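Beta-glucoside phosphorylase BglX (Unidentified, PDB 5VQE) probably cleaves beta-glucosides by transferring the glucosyl unit to phosphate, acting as a glycoside phosphorylase of CAZy family GH3. Local coordinates at residues T393-K398 / D557-L562; Y472-K477 / P514-D519. All coordinates share one frame; numbering follows the deposited sequence.

Contact 1 (T393-K398 / D557-L562); sequences TLVKDK and DPFAGL
Val395 on the edge strand 393-397 lies nearest to Pro558 in a type I beta turn that runs from Asp557 to Ala560, their CA atoms 7.5 Å apart, and the segments meet through side chains. One methyl group does the touching. Val395 CG1, set anti to the backbone N (chi1 179°), reaches the pyrrolidine ring and meets Pro558 CG at 3.5 Å, tighter than usual for two carbons. The same methyl lies 3.8 Å from Phe559 CZ, the far end of a ring that comes from the opposite direction and meets it obliquely. Proline and phenylalanine thus share a single valine branch, in a small apolar patch that is only partly buried. The turn carrying both rings is fixed by Asp557: its OD1 accepts from Phe559 N at 3.2 Å in an Asx turn, the N-H approaching from above the carboxylate plane. Ala560 N closes the turn on Asp557 O at 3.2 Å. On the strand side, a classic beta bulge sets Val395 and Lys396 opposite Tyr526. Strand 393-397 runs antiparallel to strand 525-528 at one end of a mixed six-stranded sheet, consistent with the C-terminal alpha/beta domain of GH3 enzymes; Val395 and Pro558 both touch Asn528 of that neighbour, so the C-terminal loop after helix 534-544 packs against the sheet's edge.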
ATOM      1  N   THR A 393     -13.367  16.036  -1.575  1.00 15.72           N
ATOM      2  CA  THR A 393     -14.677  15.729  -2.142  1.00 17.75           C
ATOM      3  C   THR A 393     -15.775  16.171  -1.190  1.00 17.83           C
ATOM      4  O   THR A 393     -15.833  15.708  -0.047  1.00 14.46           O
ATOM      5  CB  THR A 393     -14.812  14.232  -2.426  1.00 15.46           C
ATOM      6  OG1 THR A 393     -13.722  13.800  -3.251  1.00 11.23           O
ATOM      7  CG2 THR A 393     -16.128  13.941  -3.124  1.00 17.12           C
ATOM      8  N   LEU A 394     -16.652  17.051  -1.671  1.00 18.57           N
ATOM      9  CA  LEU A 394     -17.867  17.414  -0.946  1.00 17.59           C
ATOM     10  C   LEU A 394     -18.917  16.332  -1.197  1.00 18.87           C
ATOM     11  O   LEU A 394     -19.479  16.255  -2.293  1.00 17.14           O
ATOM     12  CB  LEU A 394     -18.361  18.779  -1.421  1.00 18.34           C
ATOM     13  CG  LEU A 394     -18.936  19.803  -0.444  1.00 26.54           C
ATOM     14  CD1 LEU A 394     -19.943  20.708  -1.170  1.00 21.75           C
ATOM     15  CD2 LEU A 394     -19.561  19.172   0.777  1.00 22.69           C
ATOM     16  N   VAL A 395     -19.177  15.488  -0.199  1.00 17.18           N
ATOM     17  CA  VAL A 395     -20.051  14.324  -0.381  1.00 16.75           C
ATOM     18  C   VAL A 395     -21.500  14.667  -0.091  1.00 19.81           C
ATOM     19  O   VAL A 395     -22.406  14.309  -0.850  1.00 19.43           O
ATOM     20  CB  VAL A 395     -19.581  13.160   0.521  1.00 14.85           C
ATOM     21  CG1 VAL A 395     -20.495  11.937   0.359  1.00 20.08           C
ATOM     22  CG2 VAL A 395     -18.145  12.798   0.226  1.00 16.03           C
ATOM     23  N   LYS A 396     -21.731  15.345   1.025  1.00 18.63           N
ATOM     24  CA  LYS A 396     -23.070  15.630   1.515  1.00 21.98           C
ATOM     25  C   LYS A 396     -23.069  17.072   1.987  1.00 21.10           C
ATOM     26  O   LYS A 396     -22.175  17.476   2.734  1.00 19.11           O
ATOM     27  CB  LYS A 396     -23.444  14.662   2.648  1.00 26.64           C
ATOM     28  CG  LYS A 396     -24.872  14.751   3.150  1.00 23.71           C
ATOM     29  CD  LYS A 396     -25.118  13.680   4.212  1.00 21.47           C
ATOM     30  CE  LYS A 396     -26.493  13.793   4.828  1.00 23.30           C
ATOM     31  NZ  LYS A 396     -26.694  12.767   5.886  1.00 29.87           N
ATOM     32  N   ASP A 397     -24.037  17.851   1.511  1.00 23.69           N
ATOM     33  CA  ASP A 397     -24.075  19.289   1.722  1.00 25.78           C
ATOM     34  C   ASP A 397     -25.532  19.713   1.910  1.00 28.13           C
ATOM     35  O   ASP A 397     -26.097  20.456   1.119  1.00 24.07           O
ATOM     36  CB  ASP A 397     -23.419  20.000   0.538  1.00 30.09           C
ATOM     37  CG  ASP A 397     -23.334  21.503   0.717  1.00 34.75           C
ATOM     38  OD1 ASP A 397     -23.421  22.215  -0.310  1.00 37.84           O
ATOM     39  OD2 ASP A 397     -23.185  21.975   1.867  1.00 27.70           O
ATOM     40  N   LYS A 398     -26.162  19.214   2.976  1.00 25.38           N
ATOM     41  CA  LYS A 398     -27.584  19.432   3.219  1.00 31.08           C
ATOM     42  C   LYS A 398     -27.822  20.375   4.394  1.00 29.32           C
ATOM     43  O   LYS A 398     -28.825  20.263   5.103  1.00 34.77           O
ATOM     44  CB  LYS A 398     -28.292  18.094   3.435  1.00 30.60           C
ATOM     45  CG  LYS A 398     -28.622  17.370   2.128  1.00 33.78           C
ATOM     46  CD  LYS A 398     -29.356  16.064   2.355  1.00 36.88           C
ATOM     47  N   ASP A 557     -18.486   4.448  -3.563  1.00 17.70           N
ATOM     48  CA  ASP A 557     -19.781   4.898  -3.048  1.00 16.71           C
ATOM     49  C   ASP A 557     -19.637   5.236  -1.571  1.00 20.23           C
ATOM     50  O   ASP A 557     -19.580   4.324  -0.739  1.00 19.19           O
ATOM     51  CB  ASP A 557     -20.867   3.833  -3.221  1.00 19.34           C
ATOM     52  CG  ASP A 557     -22.205   4.257  -2.622  1.00 28.76           C
ATOM     53  OD1 ASP A 557     -22.416   5.473  -2.404  1.00 24.24           O
ATOM     54  OD2 ASP A 557     -23.046   3.369  -2.354  1.00 32.17           O
ATOM     55  N   PRO A 558     -19.580   6.520  -1.195  1.00 19.43           N
ATOM     56  CA  PRO A 558     -19.334   6.849   0.219  1.00 19.68           C
ATOM     57  C   PRO A 558     -20.486   6.490   1.129  1.00 20.11           C
ATOM     58  O   PRO A 558     -20.291   6.422   2.352  1.00 21.01           O
ATOM     59  CB  PRO A 558     -19.087   8.364   0.195  1.00 18.63           C
ATOM     60  CG  PRO A 558     -19.776   8.841  -1.025  1.00 17.06           C
ATOM     61  CD  PRO A 558     -19.735   7.725  -2.024  1.00 19.01           C
ATOM     62  N   PHE A 559     -21.671   6.243   0.579  1.00 22.90           N
ATOM     63  CA  PHE A 559     -22.821   5.905   1.405  1.00 25.23           C
ATOM     64  C   PHE A 559     -22.884   4.424   1.747  1.00 30.32           C
ATOM     65  O   PHE A 559     -23.594   4.052   2.688  1.00 35.10           O
ATOM     66  CB  PHE A 559     -24.091   6.368   0.694  1.00 26.51           C
ATOM     67  CG  PHE A 559     -24.093   7.841   0.404  1.00 25.13           C
ATOM     68  CD1 PHE A 559     -24.485   8.748   1.374  1.00 28.46           C
ATOM     69  CD2 PHE A 559     -23.655   8.322  -0.815  1.00 23.21           C
ATOM     70  CE1 PHE A 559     -24.469  10.103   1.121  1.00 27.26           C
ATOM     71  CE2 PHE A 559     -23.637   9.678  -1.075  1.00 31.18           C
ATOM     72  CZ  PHE A 559     -24.045  10.570  -0.104  1.00 26.09           C
ATOM     73  N   ALA A 560     -22.145   3.580   1.029  1.00 32.26           N
ATOM     74  CA  ALA A 560     -22.032   2.161   1.361  1.00 30.74           C
ATOM     75  C   ALA A 560     -23.412   1.517   1.482  1.00 33.34           C
ATOM     76  O   ALA A 560     -23.708   0.790   2.433  1.00 34.91           O
ATOM     77  CB  ALA A 560     -21.219   1.970   2.645  1.00 26.14           C
ATOM     78  N   GLY A 561     -24.267   1.797   0.501  1.00 35.67           N
ATOM     79  CA  GLY A 561     -25.597   1.221   0.486  1.00 43.08           C
ATOM     80  C   GLY A 561     -26.558   1.808   1.497  1.00 47.14           C
ATOM     81  O   GLY A 561     -27.519   1.138   1.881  1.00 53.78           O
ATOM     82  N   LEU A 562     -26.332   3.046   1.930  1.00 49.61           N
ATOM     83  CA  LEU A 562     -27.148   3.683   2.964  1.00 47.52           C
ATOM     84  C   LEU A 562     -26.906   2.998   4.304  1.00 50.49           C
ATOM     85  O   LEU A 562     -25.801   2.521   4.577  1.00 47.03           O
ATOM     86  CB  LEU A 562     -28.639   3.638   2.601  1.00 38.67           C
TER

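Contact 2 (Y472-K477 / P514-D519)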
ATOM      1  N   TYR A 472     -15.494  17.889  13.096  1.00 13.32           N
ATOM      2  CA  TYR A 472     -14.835  16.608  13.349  1.00 13.62           C
ATOM      3  C   TYR A 472     -13.648  16.400  12.412  1.00 16.51           C
ATOM      4  O   TYR A 472     -13.768  16.583  11.196  1.00 15.57           O
ATOM      5  CB  TYR A 472     -15.825  15.451  13.198  1.00 13.79           C
ATOM      6  CG  TYR A 472     -16.747  15.340  14.384  1.00 15.96           C
ATOM      7  CD1 TYR A 472     -17.814  16.203  14.535  1.00 14.53           C
ATOM      8  CD2 TYR A 472     -16.523  14.396  15.370  1.00 17.67           C
ATOM      9  CE1 TYR A 472     -18.644  16.123  15.628  1.00 16.83           C
ATOM     10  CE2 TYR A 472     -17.352  14.307  16.468  1.00 20.01           C
ATOM     11  CZ  TYR A 472     -18.412  15.175  16.588  1.00 21.26           C
ATOM     12  OH  TYR A 472     -19.242  15.101  17.686  1.00 25.28           O
ATOM     13  N   TYR A 473     -12.501  16.024  12.987  1.00 14.86           N
ATOM     14  CA  TYR A 473     -11.306  15.635  12.239  1.00 12.87           C
ATOM     15  C   TYR A 473     -11.127  14.136  12.459  1.00 14.99           C
ATOM     16  O   TYR A 473     -10.671  13.709  13.523  1.00 16.47           O
ATOM     17  CB  TYR A 473     -10.087  16.424  12.707  1.00 14.90           C
ATOM     18  CG  TYR A 473      -8.870  16.298  11.821  1.00 15.33           C
ATOM     19  CD1 TYR A 473      -8.163  15.101  11.730  1.00 15.44           C
ATOM     20  CD2 TYR A 473      -8.414  17.388  11.085  1.00 14.78           C
ATOM     21  CE1 TYR A 473      -7.044  14.990  10.921  1.00 16.09           C
ATOM     22  CE2 TYR A 473      -7.299  17.288  10.278  1.00 17.65           C
ATOM     23  CZ  TYR A 473      -6.620  16.091  10.193  1.00 17.86           C
ATOM     24  OH  TYR A 473      -5.511  16.005   9.387  1.00 18.63           O
ATOM     25  N   ALA A 474     -11.492  13.340  11.457  1.00 13.69           N
ATOM     26  CA  ALA A 474     -11.478  11.886  11.555  1.00 16.45           C
ATOM     27  C   ALA A 474     -10.311  11.331  10.749  1.00 16.46           C
ATOM     28  O   ALA A 474     -10.214  11.577   9.541  1.00 17.97           O
ATOM     29  CB  ALA A 474     -12.795  11.297  11.054  1.00 17.83           C
ATOM     30  N   ASN A 475      -9.432  10.568  11.419  1.00 14.28           N
ATOM     31  CA  ASN A 475      -8.286   9.921  10.772  1.00 16.03           C
ATOM     32  C   ASN A 475      -8.203   8.477  11.274  1.00 15.81           C
ATOM     33  O   ASN A 475      -7.474   8.174  12.218  1.00 16.65           O
ATOM     34  CB  ASN A 475      -6.990  10.680  11.055  1.00 19.00           C
ATOM     35  CG  ASN A 475      -5.780  10.018  10.435  1.00 18.28           C
ATOM     36  OD1 ASN A 475      -5.855   9.485   9.332  1.00 18.16           O
ATOM     37  ND2 ASN A 475      -4.661  10.044  11.144  1.00 22.23           N
ATOM     38  N   PHE A 476      -8.954   7.579  10.636  1.00 16.25           N
ATOM     39  CA  PHE A 476      -8.885   6.148  10.933  1.00 19.78           C
ATOM     40  C   PHE A 476      -8.125   5.475   9.798  1.00 20.41           C
ATOM     41  O   PHE A 476      -8.685   5.191   8.735  1.00 17.72           O
ATOM     42  CB  PHE A 476     -10.280   5.575  11.153  1.00 20.74           C
ATOM     43  CG  PHE A 476     -10.836   5.933  12.500  1.00 19.82           C
ATOM     44  CD1 PHE A 476     -10.754   5.042  13.558  1.00 20.42           C
ATOM     45  CD2 PHE A 476     -11.367   7.194  12.729  1.00 21.74           C
ATOM     46  CE1 PHE A 476     -11.235   5.388  14.816  1.00 23.04           C
ATOM     47  CE2 PHE A 476     -11.845   7.546  13.987  1.00 18.05           C
ATOM     48  CZ  PHE A 476     -11.775   6.641  15.028  1.00 20.55           C
ATOM     49  N   LYS A 477      -6.840   5.239  10.042  1.00 18.83           N
ATOM     50  CA  LYS A 477      -5.898   4.858   9.005  1.00 25.11           C
ATOM     51  C   LYS A 477      -5.774   3.345   8.935  1.00 29.69           C
ATOM     52  O   LYS A 477      -6.017   2.633   9.915  1.00 27.08           O
ATOM     53  CB  LYS A 477      -4.524   5.474   9.274  1.00 29.32           C
ATOM     54  CG  LYS A 477      -3.809   4.895  10.490  1.00 34.65           C
ATOM     55  N   PRO A 514     -13.178   6.720   3.642  1.00 15.29           N
ATOM     56  CA  PRO A 514     -14.247   7.454   2.954  1.00 13.92           C
ATOM     57  C   PRO A 514     -15.653   7.033   3.350  1.00 14.63           C
ATOM     58  O   PRO A 514     -16.616   7.625   2.853  1.00 13.56           O
ATOM     59  CB  PRO A 514     -13.986   7.120   1.482  1.00 14.16           C
ATOM     60  CG  PRO A 514     -13.452   5.716   1.563  1.00 14.95           C
ATOM     61  CD  PRO A 514     -12.575   5.697   2.770  1.00 13.58           C
ATOM     62  N   TYR A 515     -15.799   6.043   4.228  1.00 14.18           N
ATOM     63  CA  TYR A 515     -17.099   5.453   4.528  1.00 16.03           C
ATOM     64  C   TYR A 515     -17.644   5.860   5.893  1.00 20.12           C
ATOM     65  O   TYR A 515     -18.531   5.180   6.417  1.00 18.46           O
ATOM     66  CB  TYR A 515     -17.007   3.931   4.459  1.00 17.14           C
ATOM     67  CG  TYR A 515     -16.552   3.412   3.116  1.00 16.69           C
ATOM     68  CD1 TYR A 515     -15.362   2.726   2.988  1.00 16.72           C
ATOM     69  CD2 TYR A 515     -17.311   3.627   1.978  1.00 15.37           C
ATOM     70  CE1 TYR A 515     -14.946   2.249   1.762  1.00 17.19           C
ATOM     71  CE2 TYR A 515     -16.908   3.160   0.755  1.00 18.90           C
ATOM     72  CZ  TYR A 515     -15.724   2.472   0.648  1.00 17.20           C
ATOM     73  OH  TYR A 515     -15.315   2.015  -0.588  1.00 18.22           O
ATOM     74  N   HIS A 516     -17.146   6.950   6.487  1.00 19.02           N
ATOM     75  CA  HIS A 516     -17.536   7.253   7.863  1.00 17.99           C
ATOM     76  C   HIS A 516     -19.005   7.638   7.996  1.00 17.99           C
ATOM     77  O   HIS A 516     -19.531   7.621   9.115  1.00 19.11           O
ATOM     78  CB  HIS A 516     -16.655   8.358   8.441  1.00 16.21           C
ATOM     79  CG  HIS A 516     -15.332   7.873   8.939  1.00 16.71           C
ATOM     80  ND1 HIS A 516     -15.187   6.701   9.650  1.00 19.07           N
ATOM     81  CD2 HIS A 516     -14.092   8.400   8.824  1.00 16.19           C
ATOM     82  CE1 HIS A 516     -13.913   6.530   9.954  1.00 20.68           C
ATOM     83  NE2 HIS A 516     -13.227   7.550   9.469  1.00 19.93           N
ATOM     84  N   LEU A 517     -19.696   7.965   6.903  1.00 18.69           N
ATOM     85  CA  LEU A 517     -21.139   8.131   7.013  1.00 17.62           C
ATOM     86  C   LEU A 517     -21.822   6.868   7.535  1.00 23.09           C
ATOM     87  O   LEU A 517     -22.988   6.940   7.940  1.00 25.11           O
ATOM     88  CB  LEU A 517     -21.729   8.537   5.663  1.00 18.30           C
ATOM     89  CG  LEU A 517     -21.542  10.008   5.264  1.00 21.13           C
ATOM     90  CD1 LEU A 517     -21.985  10.246   3.833  1.00 20.56           C
ATOM     91  CD2 LEU A 517     -22.294  10.970   6.209  1.00 19.96           C
ATOM     92  N   VAL A 518     -21.125   5.724   7.536  1.00 21.60           N
ATOM     93  CA  VAL A 518     -21.647   4.508   8.160  1.00 25.94           C
ATOM     94  C   VAL A 518     -21.896   4.735   9.643  1.00 22.09           C
ATOM     95  O   VAL A 518     -22.892   4.259  10.204  1.00 23.96           O
ATOM     96  CB  VAL A 518     -20.666   3.337   7.938  1.00 25.24           C
ATOM     97  CG1 VAL A 518     -20.970   2.167   8.885  1.00 31.65           C
ATOM     98  CG2 VAL A 518     -20.712   2.867   6.495  1.00 25.41           C
ATOM     99  N   ASP A 519     -20.987   5.439  10.308  1.00 21.48           N
ATOM    100  CA  ASP A 519     -21.056   5.612  11.749  1.00 23.47           C
ATOM    101  C   ASP A 519     -21.567   6.987  12.169  1.00 28.38           C
ATOM    102  O   ASP A 519     -21.904   7.165  13.345  1.00 24.14           O
ATOM    103  CB  ASP A 519     -19.678   5.353  12.367  1.00 26.72           C
ATOM    104  CG  ASP A 519     -19.315   3.874  12.371  1.00 29.88           C
ATOM    105  OD1 ASP A 519     -20.152   3.060  12.821  1.00 29.38           O
ATOM    106  OD2 ASP A 519     -18.208   3.518  11.916  1.00 29.97           O
TER
HETATM  107  O   HOH W   1     -10.798   8.557   8.735  1.00 15.38           O
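A water in this buried contact, held between Phe476 and His516, has three protein partners: it accepts from Phe476 N at 2.8 Å, lies 2.7 Å from His516 NE2, and gives a weak, longer bond to Ala474 O. It therefore ties the backbone at the end of strand 469-475, an inner strand of the probable C-terminal alpha/beta domain, to an imidazole on the loop between strands 506-510 and 525-528. The water sits in the plane of the imidazole, at its edge. Phe476 CB also lies at that edge and in plane, 3.9 Å from His516 NE2. Beyond it the phenyl and imidazole rings are obliquely disposed, their planes at 75° and centroids 5.5 Å apart, with Phe476 CD2 3.8 Å from His516 NE2. Ala474 CB approaches the imidazole obliquely, 3.9 Å from His516 CD2. With its CG anti to the carbonyl carbon (chi1 -81°), the histidine sends its ring from the 3-10 segment 516-518 across to the strand, where Ala474 and Phe476 both point toward it. Asp519 N bonds to His516 O at 2.9 Å, within the backbone that carries the ring. Ser510 also touches His516, while Leu487 and Ala418 touch Phe476. An alanine in place of His516 would probably leave the water without its side-chain partner and open a gap beside Ala474 and Phe476. The contact thus combines apolar contact around the imidazole with one polar link at NE2, and the water lets a buried ring nitrogen reach peptide groups that it does not bond directly.

How the contacts relate
The centres of contacts 1 and 2 lie 12 Å apart on one mixed six-stranded sheet, contact 1 at its edge strand 393-397, contact 2 at the inner strand 469-475. In the sequence, both segments of contact 2 fall between the two of contact 1. The two loops touch directly: Phe559 CE1 lies 3.7 Å from Leu517 CD1, and Pro558 CB packs on Pro514 O. Segment 557-562 thus packs on the edge strand and on the 514-519 loop, which in turn reaches the inner strand, an indirect link. This sheet is separate from the parallel strands of the TIM barrel, and neither contact includes a residue of the sugar pocket.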